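Local coordinates for protein putative type 11 methyltransferase (Sulfolobus solfataricus, PDB 3I9F) that probably acts as an S-adenosylmethionine-dependent methyltransferase of the Rossmann-like class and binds zinc ions in the crystal, at residues I109-R114 against F146-P150; S138-K144 against L155-K160. One frame throughout, in Å; residues are numbered along the deposited sequence.

Interaction 1 of 2, residues I109-R114 against F146-P150; sequences IIIDWR and FNPTP
The carbonyl O of Pro150 receives the NE of Arg114 at 3.0 Å, in a bond with an N-H...O angle of 163° that lies within the guanidinium plane but comes down on the acceptor from above its carbonyl plane. A second bond leaves the same guanidinium edge-on: NH1 reaches Asn147 OD1 at 3.2 Å, nearly straight at 171°, with the guanidinium and amide planes 66° apart. The arginine chain runs extended from CG to NE, which carries the head group from the end of the strand across to the turn. Two bonds in one plane fix its rotation and join both ends of 147-150. Shortening this side chain to an alanine is likely to leave Asn147 OD1 and the Pro150 carbonyl without these donors and the turn less firmly tied to the strand end. Further back the contact is apolar. Ile111 divides its branches, CG1 meeting CZ of the Phe146 ring at 3.9 Å and CG2, anti to the backbone N, meeting Pro148 CG at 3.9 Å. Ile109 CG2 comes to the edge of the same ring, 4.2 Å from CZ. Strand 76-82 flanks 106-113 on one side and strand 152-159 on the other, while Ile13 of helix 10-14 packs on both Ile109 and Phe146, so the hairpin turn closes over the C-terminal end of strand 106-113, the last parallel strand of the sheet.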
# COMPACT_ATOMS: atom_id res chain seq x y z
N ILE B 109 -10.62 -5.96 16.65
CA ILE B 109 -11.66 -6.98 16.69
C ILE B 109 -11.04 -8.35 16.52
O ILE B 109 -10.46 -8.61 15.49
CB ILE B 109 -12.69 -6.81 15.55
CG1 ILE B 109 -13.26 -5.38 15.53
CG2 ILE B 109 -13.81 -7.79 15.74
CD1 ILE B 109 -13.66 -4.88 14.13
N ILE B 110 -11.19 -9.22 17.52
CA ILE B 110 -10.78 -10.61 17.43
C ILE B 110 -11.98 -11.53 17.24
O ILE B 110 -12.91 -11.49 18.02
CB ILE B 110 -10.07 -11.11 18.73
CG1 ILE B 110 -8.86 -10.22 19.09
CG2 ILE B 110 -9.67 -12.59 18.61
CD1 ILE B 110 -8.02 -9.81 17.93
N ILE B 111 -11.93 -12.35 16.20
CA ILE B 111 -12.77 -13.53 16.07
C ILE B 111 -11.86 -14.74 15.95
O ILE B 111 -10.92 -14.72 15.18
CB ILE B 111 -13.67 -13.46 14.84
CG1 ILE B 111 -14.60 -12.23 14.95
CG2 ILE B 111 -14.50 -14.72 14.71
CD1 ILE B 111 -15.28 -11.85 13.64
N ASP B 112 -12.12 -15.77 16.74
CA ASP B 112 -11.38 -17.00 16.64
C ASP B 112 -12.20 -18.12 17.23
O ASP B 112 -13.18 -17.88 17.94
CB ASP B 112 -10.04 -16.93 17.39
CG ASP B 112 -8.94 -17.76 16.72
OD1 ASP B 112 -9.26 -18.55 15.79
OD2 ASP B 112 -7.74 -17.62 17.08
N TRP B 113 -11.75 -19.34 16.94
CA TRP B 113 -12.35 -20.58 17.36
C TRP B 113 -12.25 -20.82 18.85
O TRP B 113 -11.26 -20.49 19.45
CB TRP B 113 -11.66 -21.72 16.65
CG TRP B 113 -11.91 -21.77 15.19
CD1 TRP B 113 -11.19 -21.18 14.21
CD2 TRP B 113 -12.98 -22.46 14.53
NE1 TRP B 113 -11.72 -21.46 12.97
CE2 TRP B 113 -12.83 -22.24 13.13
CE3 TRP B 113 -14.03 -23.26 14.97
CZ2 TRP B 113 -13.68 -22.81 12.18
CZ3 TRP B 113 -14.90 -23.82 14.02
CH2 TRP B 113 -14.72 -23.58 12.65
N ARG B 114 -13.27 -21.41 19.47
CA ARG B 114 -13.17 -21.66 20.91
C ARG B 114 -12.12 -22.75 21.11
O ARG B 114 -11.93 -23.61 20.26
CB ARG B 114 -14.49 -22.07 21.54
CG ARG B 114 -15.63 -21.11 21.29
CD ARG B 114 -16.86 -21.48 22.10
NE ARG B 114 -18.12 -21.06 21.48
CZ ARG B 114 -18.73 -19.87 21.66
NH1 ARG B 114 -18.21 -18.91 22.45
NH2 ARG B 114 -19.90 -19.63 21.04
N PHE B 146 -18.79 -11.00 22.11
CA PHE B 146 -19.88 -11.47 21.26
C PHE B 146 -19.59 -12.89 20.74
O PHE B 146 -18.45 -13.33 20.76
CB PHE B 146 -20.18 -10.48 20.13
CG PHE B 146 -19.09 -10.35 19.11
CD1 PHE B 146 -19.24 -10.92 17.84
CD2 PHE B 146 -17.92 -9.67 19.41
CE1 PHE B 146 -18.23 -10.81 16.88
CE2 PHE B 146 -16.90 -9.54 18.44
CZ PHE B 146 -17.05 -10.12 17.19
N ASN B 147 -20.63 -13.59 20.32
CA ASN B 147 -20.54 -14.97 19.87
C ASN B 147 -20.98 -15.08 18.42
O ASN B 147 -22.13 -15.39 18.15
CB ASN B 147 -21.39 -15.89 20.75
CG ASN B 147 -20.90 -15.95 22.22
OD1 ASN B 147 -19.68 -16.07 22.50
ND2 ASN B 147 -21.86 -15.87 23.15
N PRO B 148 -20.04 -14.86 17.49
CA PRO B 148 -20.30 -14.92 16.04
C PRO B 148 -21.00 -16.19 15.63
O PRO B 148 -21.88 -16.16 14.76
CB PRO B 148 -18.89 -14.93 15.42
CG PRO B 148 -18.00 -14.43 16.45
CD PRO B 148 -18.60 -14.74 17.78
N THR B 149 -20.54 -17.31 16.19
CA THR B 149 -21.12 -18.61 15.95
C THR B 149 -21.03 -19.40 17.25
O THR B 149 -20.53 -18.89 18.24
CB THR B 149 -20.40 -19.37 14.81
OG1 THR B 149 -19.41 -20.25 15.37
CG2 THR B 149 -19.78 -18.44 13.83
N PRO B 150 -21.54 -20.63 17.27
CA PRO B 150 -21.50 -21.40 18.52
C PRO B 150 -20.16 -22.10 18.74
O PRO B 150 -19.95 -22.75 19.79
CB PRO B 150 -22.62 -22.45 18.36
CG PRO B 150 -23.01 -22.42 16.86
CD PRO B 150 -22.20 -21.36 16.16

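Interaction 2 of 2, residues S138-K144 against L155-K160; sequences SNFVVEK and LVLKRK
Strands 140-144 and 155-159 pair antiparallel as the two arms of a beta hairpin, Phe140 facing Arg159 and Val142 facing Leu157 in non-hydrogen-bonded pairs, until a classic beta bulge sets Glu143 and Lys144 together against Val156. Between those pairs, Val141 and Lys158 exchange two backbone bonds. At the bulge the Val156 carbonyl O takes Glu143 N at 2.9 Å and, weakly, Lys144 N at 3.4 Å, while Val156 N returns a bond to Lys144 O. Val142 and Leu157 share one face of the sheet, where CG2 of the valine lies 4.2 Å from Leu157 CD1; Met134 of helix 130-136 covers both. Val141 and Lys158 occupy the other face with Lys144 and Val156, and there Val141 CG2 rests on Lys158 CG at 3.9 Å. Glu143 reaches over this region with CG anti to the backbone N (chi1 152°), bringing OE1 to 4.0 Å from Val156 CG1; the same oxygen makes a salt bridge to Arg107 on strand 106-113. Phe140 and Arg159 run side by side in the same direction, their ring and guanidinium planes 21° apart, with ring atom CE1 3.9 Å from Arg159 CG. The guanidinium is held by the carbonyls of Lys99, Leu102 and Lys103, close to the zinc ligand Asp104. At the open end of the hairpin Lys160 N bonds Asn139 O, and its extended side chain runs alongside 138-139 so that NZ meets Ser138 O at 2.6 Å, nearly along the C=O axis.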
# COMPACT_ATOMS: atom_id res chain seq x y z
N SER B 138 -1.65 -7.27 25.46
CA SER B 138 -1.57 -6.90 26.88
C SER B 138 -1.63 -5.39 27.19
O SER B 138 -1.70 -5.04 28.38
CB SER B 138 -0.25 -7.41 27.43
OG SER B 138 0.81 -6.80 26.68
N ASN B 139 -1.56 -4.53 26.17
CA ASN B 139 -1.79 -3.09 26.33
C ASN B 139 -3.23 -2.74 25.95
O ASN B 139 -3.53 -1.61 25.54
CB ASN B 139 -0.83 -2.29 25.45
CG ASN B 139 0.62 -2.70 25.62
OD1 ASN B 139 1.21 -3.41 24.76
ND2 ASN B 139 1.22 -2.30 26.74
N PHE B 140 -4.12 -3.74 26.02
CA PHE B 140 -5.50 -3.56 25.59
C PHE B 140 -6.42 -4.18 26.59
O PHE B 140 -6.05 -5.09 27.31
CB PHE B 140 -5.74 -4.22 24.23
CG PHE B 140 -4.91 -3.64 23.12
CD1 PHE B 140 -5.46 -2.75 22.23
CD2 PHE B 140 -3.58 -4.01 22.96
CE1 PHE B 140 -4.69 -2.21 21.23
CE2 PHE B 140 -2.81 -3.46 21.98
CZ PHE B 140 -3.36 -2.58 21.11
N VAL B 141 -7.65 -3.70 26.61
CA VAL B 141 -8.69 -4.31 27.44
C VAL B 141 -9.89 -4.65 26.59
O VAL B 141 -10.14 -4.00 25.59
CB VAL B 141 -9.13 -3.39 28.69
CG1 VAL B 141 -8.24 -3.72 29.91
CG2 VAL B 141 -9.05 -1.90 28.37
N VAL B 142 -10.61 -5.69 26.99
CA VAL B 142 -11.87 -6.02 26.35
C VAL B 142 -12.91 -4.98 26.69
O VAL B 142 -13.12 -4.67 27.85
CB VAL B 142 -12.44 -7.37 26.79
CG1 VAL B 142 -13.75 -7.64 25.99
CG2 VAL B 142 -11.42 -8.48 26.57
N GLU B 143 -13.57 -4.48 25.64
CA GLU B 143 -14.64 -3.52 25.74
C GLU B 143 -15.99 -4.23 25.55
O GLU B 143 -16.91 -4.02 26.35
CB GLU B 143 -14.43 -2.41 24.70
CG GLU B 143 -15.69 -1.74 24.21
CD GLU B 143 -15.44 -0.40 23.60
OE1 GLU B 143 -15.09 -0.33 22.40
OE2 GLU B 143 -15.63 0.61 24.31
N LYS B 144 -16.12 -5.04 24.50
CA LYS B 144 -17.29 -5.88 24.31
C LYS B 144 -16.92 -7.34 24.04
O LYS B 144 -15.80 -7.64 23.61
CB LYS B 144 -18.11 -5.39 23.13
CG LYS B 144 -18.73 -4.02 23.29
CD LYS B 144 -19.07 -3.37 21.89
CE LYS B 144 -19.90 -2.07 22.02
NZ LYS B 144 -19.52 -1.22 23.23
N LEU B 155 -14.11 -10.66 20.35
CA LEU B 155 -13.80 -9.57 21.27
C LEU B 155 -13.66 -8.26 20.50
O LEU B 155 -13.31 -8.24 19.31
CB LEU B 155 -12.51 -9.84 22.02
CG LEU B 155 -12.29 -11.23 22.64
CD1 LEU B 155 -10.79 -11.38 22.93
CD2 LEU B 155 -13.14 -11.45 23.93
N VAL B 156 -14.00 -7.17 21.18
CA VAL B 156 -13.68 -5.86 20.71
C VAL B 156 -12.79 -5.34 21.79
O VAL B 156 -13.11 -5.47 22.96
CB VAL B 156 -14.92 -4.98 20.55
CG1 VAL B 156 -14.52 -3.54 20.04
CG2 VAL B 156 -15.97 -5.67 19.63
N LEU B 157 -11.67 -4.76 21.41
CA LEU B 157 -10.61 -4.43 22.30
C LEU B 157 -10.28 -2.96 22.09
O LEU B 157 -10.28 -2.51 20.97
CB LEU B 157 -9.39 -5.25 21.91
CG LEU B 157 -8.96 -6.51 22.61
CD1 LEU B 157 -10.10 -7.45 22.74
CD2 LEU B 157 -7.82 -7.14 21.83
N LYS B 158 -9.96 -2.23 23.17
CA LYS B 158 -9.48 -0.86 23.09
C LYS B 158 -8.19 -0.76 23.86
O LYS B 158 -7.92 -1.58 24.69
CB LYS B 158 -10.48 0.10 23.74
CG LYS B 158 -10.74 -0.18 25.26
CD LYS B 158 -11.85 0.68 25.86
CE LYS B 158 -11.33 1.75 26.81
NZ LYS B 158 -12.38 2.15 27.79
N ARG B 159 -7.43 0.29 23.61
CA ARG B 159 -6.18 0.48 24.31
C ARG B 159 -6.36 0.73 25.80
O ARG B 159 -7.24 1.49 26.18
CB ARG B 159 -5.47 1.70 23.75
CG ARG B 159 -4.94 1.55 22.34
CD ARG B 159 -4.20 2.81 22.01
NE ARG B 159 -3.69 2.91 20.65
CZ ARG B 159 -2.50 2.45 20.23
NH1 ARG B 159 -1.73 1.76 21.03
NH2 ARG B 159 -2.11 2.67 18.98
N LYS B 160 -5.52 0.14 26.64
CA LYS B 160 -5.49 0.55 28.05
C LYS B 160 -5.23 2.06 28.18
O LYS B 160 -4.36 2.58 27.48
CB LYS B 160 -4.39 -0.19 28.82
CG LYS B 160 -4.80 -1.55 29.34
CD LYS B 160 -3.75 -2.16 30.25
CE LYS B 160 -3.98 -3.67 30.45
NZ LYS B 160 -2.70 -4.41 30.73

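Overall arrangement
From the N terminus, the chain first builds the parallel strands 19-24, 39-45, 63-65 and 76-82, then strand 106-113, which holds the first segment of interaction 1. After helix 130-136 it enters 138-144, turns through 146-150 and returns along 155-160. Interaction 1 closes the long connection from 114 to 146; interaction 2 closes the short hairpin. The segments alternate along the chain, so the two contacts cross instead of nesting. They meet at Leu155, whose N lies 2.7 Å from Ile110 O, a probable hydrogen bond between neighbouring strands. Together they tie the antiparallel hairpin, both arm and turn, to the last parallel strand of the Rossmann-like sheet.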